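Local atomic coordinates of xylulose kinase (Escherichia coli, PDB entry 2ITM), a protein that catalyses the ATP-dependent phosphorylation of D-xylulose to D-xylulose 5-phosphate, and less efficiently that of 1-deoxy-D-xylulose, as a homodimeric sugar kinase of the FGGY family. Residues K13-N18 / V24-E29; R54-L59 / W220-V225; A236-V241 / F277-P282; G265-P270 / W285-V290. One frame throughout, in Å; residues are numbered along the deposited sequence.

Contact 1: K13-N18 / V24-E29; sequences KVILLN and VAAQTE
Val14 and Gln27 form a hydrogen-bonded antiparallel pair: Val14 N gives a bond to Gln27 O (2.8 Å, 168° at the hydrogen), and Gln27 N returns one to Val14 O (2.9 Å). Two residues on, Leu16 N bonds to Ala25 O (2.8 Å). Val24 and Ala25 both face Leu16, a classic beta bulge in which Leu16 O accepts from Val24 N (2.7 Å) and weakly from Ala25 N. Leu16 CD1 lies alongside Val24 CG1 at 3.7 Å. On the face of Val14 and Leu16, Val14 CG2, standing between its own backbone N and carbonyl carbon, meets Gln27 CB at 3.8 Å. Helix 45-62 covers this face, where Met56 touches Val14. On the other face, Ile15 CG2 approaches Ala26 CB, and helix 424-436 adds Ala425 against Ile15. Lys13 passes Thr28 OG1 with its CG, then bends at chi3 (-128°), and its NZ bonds to Val422 O. This beta hairpin, strands 11-17 and 23-30, ends one sheet of the actin-like N-terminal domain. Backbone bonds thus set the pairing, while hydrocarbon contacts bind the hairpin to helices on both faces.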
loop_
_atom_site.group_PDB
_atom_site.type_symbol
_atom_site.label_atom_id
_atom_site.label_comp_id
_atom_site.label_asym_id
_atom_site.label_seq_id
_atom_site.Cartn_x
_atom_site.Cartn_y
_atom_site.Cartn_z
ATOM N N LYS A 13 -8.554 -36.114 9.522
ATOM C CA LYS A 13 -7.365 -36.746 10.037
ATOM C C LYS A 13 -7.736 -37.776 11.086
ATOM O O LYS A 13 -8.520 -37.499 11.976
ATOM C CB LYS A 13 -6.426 -35.700 10.608
ATOM C CG LYS A 13 -5.154 -36.262 11.191
ATOM C CD LYS A 13 -4.374 -35.201 11.916
ATOM C CE LYS A 13 -2.944 -35.148 11.457
ATOM N NZ LYS A 13 -2.135 -34.238 12.284
ATOM N N VAL A 14 -7.184 -38.987 10.959
ATOM C CA VAL A 14 -7.278 -40.009 11.981
ATOM C C VAL A 14 -5.915 -40.408 12.508
ATOM O O VAL A 14 -4.956 -40.510 11.757
ATOM C CB VAL A 14 -8.044 -41.255 11.496
ATOM C CG1 VAL A 14 -9.349 -40.868 10.834
ATOM C CG2 VAL A 14 -7.202 -42.086 10.559
ATOM N N ILE A 15 -5.842 -40.624 13.814
ATOM C CA ILE A 15 -4.614 -41.062 14.454
ATOM C C ILE A 15 -4.783 -42.289 15.332
ATOM O O ILE A 15 -5.873 -42.569 15.840
ATOM C CB ILE A 15 -3.980 -39.930 15.266
ATOM C CG1 ILE A 15 -4.767 -39.645 16.536
ATOM C CG2 ILE A 15 -3.774 -38.690 14.410
ATOM C CD1 ILE A 15 -4.018 -38.801 17.513
ATOM N N LEU A 16 -3.685 -43.000 15.520
ATOM C CA LEU A 16 -3.634 -44.162 16.382
ATOM C C LEU A 16 -2.671 -43.911 17.517
ATOM O O LEU A 16 -1.477 -43.780 17.262
ATOM C CB LEU A 16 -3.187 -45.349 15.568
ATOM C CG LEU A 16 -3.635 -46.760 15.911
ATOM C CD1 LEU A 16 -2.493 -47.710 15.853
ATOM C CD2 LEU A 16 -4.391 -46.891 17.189
ATOM N N LEU A 17 -3.176 -43.875 18.743
ATOM C CA LEU A 17 -2.336 -43.690 19.914
ATOM C C LEU A 17 -2.070 -45.022 20.567
ATOM O O LEU A 17 -2.955 -45.852 20.676
ATOM C CB LEU A 17 -3.023 -42.792 20.939
ATOM C CG LEU A 17 -2.999 -41.271 20.899
ATOM C CD1 LEU A 17 -3.281 -40.740 22.269
ATOM C CD2 LEU A 17 -1.682 -40.743 20.387
ATOM N N ASN A 18 -0.846 -45.205 21.039
ATOM C CA ASN A 18 -0.504 -46.351 21.862
ATOM C C ASN A 18 -0.915 -46.225 23.323
ATOM O O ASN A 18 -1.444 -45.213 23.743
ATOM C CB ASN A 18 0.985 -46.679 21.738
ATOM C CG ASN A 18 1.879 -45.579 22.275
ATOM O OD1 ASN A 18 3.014 -45.451 21.866
ATOM N ND2 ASN A 18 1.367 -44.794 23.190
ATOM N N VAL A 24 1.152 -43.498 16.878
ATOM C CA VAL A 24 1.723 -44.664 16.291
ATOM C C VAL A 24 1.485 -44.692 14.796
ATOM O O VAL A 24 2.225 -45.299 14.060
ATOM C CB VAL A 24 1.106 -45.872 16.986
ATOM C CG1 VAL A 24 1.129 -47.049 16.164
ATOM C CG2 VAL A 24 1.794 -46.138 18.261
ATOM N N ALA A 25 0.436 -44.012 14.366
ATOM C CA ALA A 25 0.066 -43.921 12.974
ATOM C C ALA A 25 -0.946 -42.816 12.739
ATOM O O ALA A 25 -1.728 -42.514 13.595
ATOM C CB ALA A 25 -0.455 -45.239 12.446
ATOM N N ALA A 26 -0.907 -42.234 11.556
ATOM C CA ALA A 26 -1.808 -41.176 11.145
ATOM C C ALA A 26 -2.247 -41.354 9.720
ATOM O O ALA A 26 -1.590 -41.996 8.940
ATOM C CB ALA A 26 -1.187 -39.867 11.299
ATOM N N GLN A 27 -3.368 -40.761 9.396
ATOM C CA GLN A 27 -3.894 -40.821 8.080
ATOM C C GLN A 27 -4.793 -39.637 7.808
ATOM O O GLN A 27 -5.574 -39.258 8.634
ATOM C CB GLN A 27 -4.588 -42.142 7.854
ATOM C CG GLN A 27 -5.007 -42.398 6.452
ATOM C CD GLN A 27 -3.856 -42.475 5.481
ATOM O OE1 GLN A 27 -3.086 -43.394 5.532
ATOM N NE2 GLN A 27 -3.767 -41.523 4.596
ATOM N N THR A 28 -4.647 -39.057 6.625
ATOM C CA THR A 28 -5.422 -37.903 6.209
ATOM C C THR A 28 -6.159 -38.066 4.895
ATOM O O THR A 28 -5.690 -38.712 3.993
ATOM C CB THR A 28 -4.544 -36.660 6.101
ATOM O OG1 THR A 28 -4.145 -36.212 7.380
ATOM C CG2 THR A 28 -5.311 -35.545 5.679
ATOM N N GLU A 29 -7.321 -37.459 4.790
ATOM C CA GLU A 29 -8.086 -37.490 3.556
ATOM C C GLU A 29 -8.684 -36.133 3.276
ATOM O O GLU A 29 -9.189 -35.480 4.169
ATOM C CB GLU A 29 -9.198 -38.521 3.640
ATOM C CG GLU A 29 -8.726 -39.964 3.668
ATOM C CD GLU A 29 -8.308 -40.441 2.306
ATOM O OE1 GLU A 29 -8.994 -40.093 1.332
ATOM O OE2 GLU A 29 -7.294 -41.148 2.217
#

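Contact 2: R54-L59 / W220-V225; sequences RAMKAL and WGMATV
Met56 lays its side chain over one face of the Trp220 indole, a Met-aromatic contact that joins helix 45-62 to the end of helix 214-220 in the N-terminal domain. The packed part is apolar. Met56 CB sits 3.8 Å from the centroid of the five-membered ring and only 6° off its normal, a CH-pi contact. Bends at chi2 and chi3 (-66° and -71°) fold the rest of the chain back across the indole: SD stands farther above the six-membered ring, 4.9 Å from its centroid, and the methyl CE drops to 3.8 Å from Trp220 CE3. Met222 closes this side by bringing its SD to Met56 CE, the two chains crossing at about a right angle. Beneath Met56 lie Ile3 and Val14 of the central sheet. Toward solvent the fit is looser. The exposed Lys57 comes no nearer than CG to Trp220 CD1, 4.5 Å, and its ammonium pairs with Asp53, whose other carboxylate oxygen accepts from Trp220 NE1 and so helps fix the indole. Gly221, with positive phi, ends helix 214-220 in a Schellman motif. Here a water bridges the two backbones, donating to Met56 O at 2.9 Å and to Trp220 O at 2.6 Å.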
loop_
_atom_site.group_PDB
_atom_site.type_symbol
_atom_site.label_atom_id
_atom_site.label_comp_id
_atom_site.label_asym_id
_atom_site.label_seq_id
_atom_site.Cartn_x
_atom_site.Cartn_y
_atom_site.Cartn_z
ATOM N N ARG A 54 -12.611 -44.052 4.244
ATOM C CA ARG A 54 -11.334 -44.088 3.560
ATOM C C ARG A 54 -10.139 -44.005 4.494
ATOM O O ARG A 54 -9.259 -44.845 4.468
ATOM C CB ARG A 54 -11.280 -42.941 2.565
ATOM C CG ARG A 54 -10.244 -43.076 1.496
ATOM C CD ARG A 54 -10.536 -42.235 0.265
ATOM N NE ARG A 54 -9.328 -41.842 -0.459
ATOM C CZ ARG A 54 -9.330 -41.170 -1.601
ATOM N NH1 ARG A 54 -10.477 -40.811 -2.156
ATOM N NH2 ARG A 54 -8.190 -40.853 -2.193
ATOM N N ALA A 55 -10.119 -42.963 5.307
ATOM C CA ALA A 55 -9.011 -42.698 6.197
ATOM C C ALA A 55 -8.770 -43.821 7.195
ATOM O O ALA A 55 -7.647 -44.191 7.458
ATOM C CB ALA A 55 -9.222 -41.395 6.910
ATOM N N MET A 56 -9.845 -44.338 7.760
ATOM C CA MET A 56 -9.750 -45.357 8.778
ATOM C C MET A 56 -9.324 -46.673 8.149
ATOM O O MET A 56 -8.652 -47.476 8.764
ATOM C CB MET A 56 -11.087 -45.529 9.485
ATOM C CG MET A 56 -11.469 -44.390 10.414
ATOM S SD MET A 56 -10.385 -44.240 11.815
ATOM C CE MET A 56 -10.904 -45.681 12.678
ATOM N N LYS A 57 -9.743 -46.885 6.917
ATOM C CA LYS A 57 -9.322 -48.047 6.168
ATOM C C LYS A 57 -7.847 -47.971 5.821
ATOM O O LYS A 57 -7.127 -48.941 5.951
ATOM C CB LYS A 57 -10.188 -48.231 4.924
ATOM C CG LYS A 57 -11.459 -48.997 5.201
ATOM C CD LYS A 57 -12.515 -48.826 4.131
ATOM C CE LYS A 57 -13.759 -49.587 4.509
ATOM N NZ LYS A 57 -14.820 -49.474 3.513
ATOM N N ALA A 58 -7.401 -46.800 5.397
ATOM C CA ALA A 58 -5.994 -46.598 5.138
ATOM C C ALA A 58 -5.148 -46.756 6.395
ATOM O O ALA A 58 -4.078 -47.351 6.360
ATOM C CB ALA A 58 -5.766 -45.271 4.501
ATOM N N LEU A 59 -5.632 -46.218 7.504
ATOM C CA LEU A 59 -4.931 -46.339 8.777
ATOM C C LEU A 59 -4.658 -47.791 9.078
ATOM O O LEU A 59 -3.599 -48.144 9.561
ATOM C CB LEU A 59 -5.740 -45.712 9.906
ATOM C CG LEU A 59 -5.014 -45.465 11.227
ATOM C CD1 LEU A 59 -4.033 -44.332 11.130
ATOM C CD2 LEU A 59 -5.974 -45.233 12.342
ATOM N N TRP A 220 -13.924 -51.607 9.637
ATOM C CA TRP A 220 -12.736 -50.852 10.017
ATOM C C TRP A 220 -11.705 -51.738 10.709
ATOM O O TRP A 220 -10.636 -51.294 11.074
ATOM C CB TRP A 220 -13.110 -49.676 10.924
ATOM C CG TRP A 220 -13.735 -48.495 10.225
ATOM C CD1 TRP A 220 -13.895 -48.317 8.892
ATOM C CD2 TRP A 220 -14.281 -47.333 10.844
ATOM N NE1 TRP A 220 -14.502 -47.116 8.637
ATOM C CE2 TRP A 220 -14.754 -46.495 9.825
ATOM C CE3 TRP A 220 -14.419 -46.910 12.166
ATOM C CZ2 TRP A 220 -15.345 -45.271 10.087
ATOM C CZ3 TRP A 220 -15.001 -45.707 12.412
ATOM C CH2 TRP A 220 -15.455 -44.899 11.386
ATOM N N GLY A 221 -12.049 -53.004 10.877
ATOM C CA GLY A 221 -11.162 -53.969 11.489
ATOM C C GLY A 221 -10.964 -53.704 12.960
ATOM O O GLY A 221 -9.850 -53.732 13.457
ATOM N N MET A 222 -12.056 -53.425 13.651
ATOM C CA MET A 222 -11.983 -53.215 15.075
ATOM C C MET A 222 -13.161 -53.776 15.846
ATOM O O MET A 222 -14.157 -54.167 15.266
ATOM C CB MET A 222 -11.703 -51.744 15.414
ATOM C CG MET A 222 -12.682 -50.738 14.871
ATOM S SD MET A 222 -11.956 -49.120 14.556
ATOM C CE MET A 222 -11.645 -48.628 16.236
ATOM N N ALA A 223 -13.028 -53.807 17.162
ATOM C CA ALA A 223 -14.127 -54.152 18.068
ATOM C C ALA A 223 -15.201 -53.069 18.119
ATOM O O ALA A 223 -14.939 -51.932 17.774
ATOM C CB ALA A 223 -13.590 -54.429 19.446
ATOM N N THR A 224 -16.402 -53.434 18.555
ATOM C CA THR A 224 -17.468 -52.466 18.765
ATOM C C THR A 224 -17.126 -51.540 19.914
ATOM O O THR A 224 -17.773 -51.544 20.944
ATOM C CB THR A 224 -18.820 -53.145 19.027
ATOM O OG1 THR A 224 -18.712 -54.049 20.128
ATOM C CG2 THR A 224 -19.212 -54.013 17.879
ATOM N N VAL A 225 -16.089 -50.746 19.702
ATOM C CA VAL A 225 -15.421 -49.983 20.739
ATOM C C VAL A 225 -16.269 -48.800 21.219
ATOM O O VAL A 225 -17.041 -48.242 20.462
ATOM C CB VAL A 225 -14.070 -49.487 20.194
ATOM C CG1 VAL A 225 -13.950 -47.994 20.252
ATOM C CG2 VAL A 225 -12.918 -50.198 20.845
HETATM O O HOH W 1 -9.380 -50.235 9.024
#

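Contact 3: A236-V241 / F277-P282; sequences AGAVGV and FCHALP
Val239 CG2 meets two side chains of the facing loop, and apolar contact accounts for the whole junction, with no hydrogen bond between 236-241 and 277-282. The methyl lies 3.6 Å from His279 CE1, approaching the imidazole obliquely, and 4.0 Å from Leu281 CD1, where valine and leucine reach toward each other tip to tip. Its branch points that way because CG2 stands anti to the carbonyl carbon while CG1 is anti to the backbone N (chi1 163°). One residue earlier, Ala238 CB adds a contact of 4.1 Å to the same His279 CE1. In the FGGY fold the junction joins a helix of the N-terminal family region to a loop of the C-terminal one: helix 233-241, which begins at the probable proton acceptor Asp233, packs on the loop leaving strand 275-278. Polar contacts are made by the histidine alone among these touching side chains, and they lead elsewhere. His279 extends its ring to the helix, chi1 of -159° swinging CG opposite the backbone N, and NE2 is hydrogen-bonded to Met243 O, farther along the chain. Phe260 of strand 257-262 meets the imidazole at about 55° between planes and also touches Ala238. Helix 424-436 adds Arg430 against Val239, and Leu431 and Ile434 against Leu281.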
loop_
_atom_site.group_PDB
_atom_site.type_symbol
_atom_site.label_atom_id
_atom_site.label_comp_id
_atom_site.label_asym_id
_atom_site.label_seq_id
_atom_site.Cartn_x
_atom_site.Cartn_y
_atom_site.Cartn_z
ATOM N N ALA A 236 -10.917 -29.493 21.747
ATOM C CA ALA A 236 -10.203 -30.758 21.646
ATOM C C ALA A 236 -8.706 -30.580 21.460
ATOM O O ALA A 236 -7.925 -31.237 22.108
ATOM C CB ALA A 236 -10.776 -31.621 20.550
ATOM N N GLY A 237 -8.328 -29.694 20.552
ATOM C CA GLY A 237 -6.975 -29.200 20.468
ATOM C C GLY A 237 -6.354 -28.814 21.790
ATOM O O GLY A 237 -5.260 -29.228 22.099
ATOM N N ALA A 238 -7.073 -28.018 22.565
ATOM C CA ALA A 238 -6.599 -27.583 23.863
ATOM C C ALA A 238 -6.359 -28.757 24.782
ATOM O O ALA A 238 -5.409 -28.756 25.545
ATOM C CB ALA A 238 -7.566 -26.626 24.490
ATOM N N VAL A 239 -7.238 -29.745 24.720
ATOM C CA VAL A 239 -7.082 -30.905 25.563
ATOM C C VAL A 239 -5.820 -31.692 25.182
ATOM O O VAL A 239 -5.123 -32.214 26.049
ATOM C CB VAL A 239 -8.348 -31.810 25.489
ATOM C CG1 VAL A 239 -8.049 -33.185 26.018
ATOM C CG2 VAL A 239 -9.510 -31.183 26.296
ATOM N N GLY A 240 -5.557 -31.804 23.892
ATOM C CA GLY A 240 -4.368 -32.468 23.408
ATOM C C GLY A 240 -3.092 -31.783 23.844
ATOM O O GLY A 240 -2.072 -32.393 23.930
ATOM N N VAL A 241 -3.186 -30.493 24.123
ATOM C CA VAL A 241 -2.020 -29.672 24.398
ATOM C C VAL A 241 -1.846 -29.563 25.898
ATOM O O VAL A 241 -0.816 -29.136 26.379
ATOM C CB VAL A 241 -2.173 -28.295 23.717
ATOM C CG1 VAL A 241 -1.428 -27.218 24.429
ATOM C CG2 VAL A 241 -1.756 -28.377 22.276
ATOM N N PHE A 277 -17.263 -20.340 25.787
ATOM C CA PHE A 277 -17.902 -21.631 25.630
ATOM C C PHE A 277 -17.611 -22.570 26.777
ATOM O O PHE A 277 -16.713 -22.334 27.575
ATOM C CB PHE A 277 -17.453 -22.289 24.332
ATOM C CG PHE A 277 -17.726 -21.497 23.109
ATOM C CD1 PHE A 277 -16.713 -21.179 22.239
ATOM C CD2 PHE A 277 -19.003 -21.090 22.810
ATOM C CE1 PHE A 277 -16.961 -20.461 21.115
ATOM C CE2 PHE A 277 -19.260 -20.378 21.676
ATOM C CZ PHE A 277 -18.242 -20.067 20.823
ATOM N N CYS A 278 -18.352 -23.665 26.835
ATOM C CA CYS A 278 -17.958 -24.795 27.643
ATOM C C CYS A 278 -16.680 -25.423 27.098
ATOM O O CYS A 278 -16.443 -25.408 25.909
ATOM C CB CYS A 278 -19.091 -25.823 27.744
ATOM S SG CYS A 278 -20.631 -25.248 28.467
ATOM N N HIS A 279 -15.857 -25.950 27.989
ATOM C CA HIS A 279 -14.721 -26.780 27.612
ATOM C C HIS A 279 -15.148 -28.239 27.456
ATOM O O HIS A 279 -16.175 -28.638 27.959
ATOM C CB HIS A 279 -13.606 -26.644 28.655
ATOM C CG HIS A 279 -12.245 -27.029 28.167
ATOM N ND1 HIS A 279 -12.015 -27.531 26.907
ATOM C CD2 HIS A 279 -11.040 -26.974 28.771
ATOM C CE1 HIS A 279 -10.728 -27.774 26.760
ATOM N NE2 HIS A 279 -10.115 -27.446 27.879
ATOM N N ALA A 280 -14.335 -29.024 26.764
ATOM C CA ALA A 280 -14.643 -30.420 26.502
ATOM C C ALA A 280 -14.372 -31.329 27.703
ATOM O O ALA A 280 -14.301 -32.537 27.578
ATOM C CB ALA A 280 -13.896 -30.912 25.282
ATOM N N LEU A 281 -14.182 -30.699 28.855
ATOM C CA LEU A 281 -14.083 -31.452 30.091
ATOM C C LEU A 281 -15.114 -31.001 31.102
ATOM O O LEU A 281 -15.637 -29.906 31.021
ATOM C CB LEU A 281 -12.674 -31.346 30.671
ATOM C CG LEU A 281 -11.531 -31.931 29.853
ATOM C CD1 LEU A 281 -10.224 -31.307 30.220
ATOM C CD2 LEU A 281 -11.480 -33.447 29.966
ATOM N N PRO A 282 -15.388 -31.865 32.063
ATOM C CA PRO A 282 -16.420 -31.596 33.053
ATOM C C PRO A 282 -16.037 -30.428 33.941
ATOM O O PRO A 282 -14.891 -30.294 34.317
ATOM C CB PRO A 282 -16.474 -32.895 33.842
ATOM C CG PRO A 282 -15.983 -33.920 32.882
ATOM C CD PRO A 282 -14.912 -33.251 32.142
#

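Contact 4: G265-P270 / W285-V290; sequences GFLSKP and WHLMSV. With XUL (D-xylulose), chain C.
Strand 285-291 belongs to the mixed sheet of the C-terminal actin-like domain and carries Met288 of the D-xylulose pocket; the loop 265-270, which leads from strand 257-262 toward strand 275-278, packs on the beginning of this strand. Trp285 has the largest share of the contact, meeting Gly265 and Phe266. Phe266 CB stands over one face of the indole, 3.8 Å from the centroid of the five-membered ring and 8° off its normal, a CH-pi contact. From that CB the phenyl ring extends past the indole, since chi1 of 175° carries CG opposite the backbone N. It lies oblique to the indole, with Phe266 CD1 3.9 Å from Trp285 CD1 and the planes at 41°. Farther back along the loop, the peptide of Gly265, a residue with positive phi, runs along the indole, with Gly265 O at 3.5 Å from Trp285 CB and Gly265 CA at 3.7 Å from Trp285 CE3. Beyond the aromatic pair, Leu287 CD1 reaches Leu267 CB at 4.1 Å and also lies near Leu267 O. No hydrogen bond links the two segments. The indole is positioned from outside them, by a bond from NE1 to Val179 O and by a cation-pi contact with Arg182. Farther along the strand, Met288 CE comes within 3.4 Å of O2 of the sugar, which Met77, His78 and Asp233 hold by hydrogen bonds. Strand 285-291 runs between strands 275-278 and 257-262, paired with both by backbone hydrogen bonds, while Ser276 of the outer strand touches Phe266 and Leu287.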
loop_
_atom_site.group_PDB
_atom_site.type_symbol
_atom_site.label_atom_id
_atom_site.label_comp_id
_atom_site.label_asym_id
_atom_site.label_seq_id
_atom_site.Cartn_x
_atom_site.Cartn_y
_atom_site.Cartn_z
ATOM N N GLY A 265 -14.407 -20.870 36.092
ATOM C CA GLY A 265 -15.798 -20.988 35.754
ATOM C C GLY A 265 -16.201 -20.203 34.533
ATOM O O GLY A 265 -15.386 -19.863 33.693
ATOM N N PHE A 266 -17.484 -19.896 34.446
ATOM C CA PHE A 266 -18.020 -19.247 33.273
ATOM C C PHE A 266 -17.867 -17.734 33.291
ATOM O O PHE A 266 -18.280 -17.066 34.227
ATOM C CB PHE A 266 -19.467 -19.637 33.067
ATOM C CG PHE A 266 -20.122 -18.927 31.942
ATOM C CD1 PHE A 266 -19.559 -18.939 30.698
ATOM C CD2 PHE A 266 -21.295 -18.257 32.133
ATOM C CE1 PHE A 266 -20.157 -18.290 29.670
ATOM C CE2 PHE A 266 -21.896 -17.612 31.105
ATOM C CZ PHE A 266 -21.329 -17.623 29.872
ATOM N N LEU A 267 -17.261 -17.208 32.236
ATOM C CA LEU A 267 -17.042 -15.781 32.089
ATOM C C LEU A 267 -17.789 -15.212 30.884
ATOM O O LEU A 267 -17.645 -15.709 29.784
ATOM C CB LEU A 267 -15.553 -15.490 31.960
ATOM C CG LEU A 267 -14.730 -15.567 33.236
ATOM C CD1 LEU A 267 -13.293 -15.307 32.949
ATOM C CD2 LEU A 267 -15.253 -14.570 34.239
ATOM N N SER A 268 -18.557 -14.166 31.125
ATOM C CA SER A 268 -19.291 -13.472 30.075
ATOM C C SER A 268 -18.869 -12.007 29.957
ATOM O O SER A 268 -19.163 -11.192 30.825
ATOM C CB SER A 268 -20.784 -13.550 30.351
ATOM O OG SER A 268 -21.538 -13.369 29.175
ATOM N N LYS A 269 -18.164 -11.677 28.887
ATOM C CA LYS A 269 -18.036 -10.297 28.454
ATOM C C LYS A 269 -18.228 -10.221 26.947
ATOM O O LYS A 269 -17.266 -10.137 26.195
ATOM C CB LYS A 269 -16.662 -9.731 28.840
ATOM C CG LYS A 269 -16.642 -8.228 29.066
ATOM C CD LYS A 269 -15.674 -7.823 30.175
ATOM C CE LYS A 269 -14.242 -7.729 29.663
ATOM N NZ LYS A 269 -13.831 -6.370 29.247
ATOM N N PRO A 270 -19.483 -10.254 26.519
ATOM C CA PRO A 270 -19.835 -10.047 25.119
ATOM C C PRO A 270 -20.088 -8.565 24.835
ATOM O O PRO A 270 -21.139 -8.053 25.221
ATOM C CB PRO A 270 -21.145 -10.816 24.998
ATOM C CG PRO A 270 -21.715 -10.833 26.401
ATOM C CD PRO A 270 -20.685 -10.318 27.357
ATOM N N TRP A 285 -14.593 -24.470 31.498
ATOM C CA TRP A 285 -15.074 -23.434 30.599
ATOM C C TRP A 285 -13.865 -22.702 30.013
ATOM O O TRP A 285 -12.790 -22.743 30.573
ATOM C CB TRP A 285 -15.910 -22.430 31.382
ATOM C CG TRP A 285 -17.305 -22.813 31.623
ATOM C CD1 TRP A 285 -18.343 -22.618 30.797
ATOM C CD2 TRP A 285 -17.829 -23.432 32.788
ATOM N NE1 TRP A 285 -19.499 -23.084 31.364
ATOM C CE2 TRP A 285 -19.202 -23.596 32.594
ATOM C CE3 TRP A 285 -17.272 -23.873 33.984
ATOM C CZ2 TRP A 285 -20.019 -24.174 33.540
ATOM C CZ3 TRP A 285 -18.080 -24.442 34.916
ATOM C CH2 TRP A 285 -19.441 -24.588 34.696
ATOM N N HIS A 286 -14.059 -22.009 28.902
ATOM C CA HIS A 286 -12.973 -21.314 28.228
ATOM C C HIS A 286 -13.378 -20.088 27.431
ATOM O O HIS A 286 -14.518 -19.948 27.007
ATOM C CB HIS A 286 -12.147 -22.258 27.356
ATOM C CG HIS A 286 -12.712 -22.485 25.990
ATOM N ND1 HIS A 286 -13.499 -23.567 25.683
ATOM C CD2 HIS A 286 -12.586 -21.780 24.845
ATOM C CE1 HIS A 286 -13.839 -23.514 24.410
ATOM N NE2 HIS A 286 -13.298 -22.438 23.881
ATOM N N LEU A 287 -12.418 -19.202 27.238
ATOM C CA LEU A 287 -12.558 -18.097 26.320
ATOM C C LEU A 287 -11.740 -18.407 25.088
ATOM O O LEU A 287 -10.777 -19.147 25.145
ATOM C CB LEU A 287 -12.061 -16.803 26.956
ATOM C CG LEU A 287 -13.066 -15.912 27.665
ATOM C CD1 LEU A 287 -14.105 -16.709 28.347
ATOM C CD2 LEU A 287 -12.376 -15.020 28.642
ATOM N N MET A 288 -12.135 -17.832 23.970
ATOM C CA MET A 288 -11.321 -17.909 22.775
ATOM C C MET A 288 -11.485 -16.711 21.855
ATOM O O MET A 288 -12.510 -16.045 21.855
ATOM C CB MET A 288 -11.517 -19.246 22.049
ATOM C CG MET A 288 -12.492 -19.233 20.908
ATOM S SD MET A 288 -11.853 -18.396 19.459
ATOM C CE MET A 288 -12.126 -19.616 18.207
ATOM N N SER A 289 -10.440 -16.442 21.090
ATOM C CA SER A 289 -10.454 -15.378 20.119
ATOM C C SER A 289 -9.647 -15.779 18.909
ATOM O O SER A 289 -8.545 -16.285 19.036
ATOM C CB SER A 289 -9.896 -14.102 20.728
ATOM O OG SER A 289 -9.950 -13.052 19.809
ATOM N N VAL A 290 -10.211 -15.557 17.735
ATOM C CA VAL A 290 -9.456 -15.702 16.516
ATOM C C VAL A 290 -8.298 -14.720 16.518
ATOM O O VAL A 290 -8.446 -13.573 16.894
ATOM C CB VAL A 290 -10.311 -15.558 15.265
ATOM C CG1 VAL A 290 -9.484 -15.752 14.037
ATOM C CG2 VAL A 290 -11.413 -16.561 15.279
HETATM C C1 XUL C . -15.157 -20.417 15.925
HETATM C C2 XUL C . -13.827 -21.073 15.594
HETATM C C3 XUL C . -13.806 -22.536 15.326
HETATM C C4 XUL C . -13.441 -22.671 13.871
HETATM C C5 XUL C . -13.763 -24.039 13.306
HETATM O O1 XUL C . -15.454 -20.541 17.292
HETATM O O2 XUL C . -12.814 -20.297 14.992
HETATM O O3 XUL C . -15.126 -22.974 15.466
HETATM O O4 XUL C . -14.205 -21.694 13.222
HETATM O O5 XUL C . -14.373 -24.804 14.296
#

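Contacts 1 and 2 belong to the N-terminal domain and touch: Glu29 of the hairpin forms a salt bridge with Arg54 of helix 45-62, whose Met56 serves both. Contact 4 lies in the C-terminal domain, on the opposite side of the chain's centre, and contact 3 joins a helix of the N-terminal family region to a loop of the C-terminal one. Contacts 3 and 4 share the neighbouring strands 275-278 and 285-291, where Phe277 O and His286 N probably bond. Contacts 2 and 3 are buried, contact 1 partly so, and contact 4 is at the surface. Backbone hydrogen bonds define contact 1 alone; contact 2 has a water bridge beside its sulfur-aromatic packing, contact 3 aliphatic and imidazole packing, and contact 4 an oblique aromatic pair.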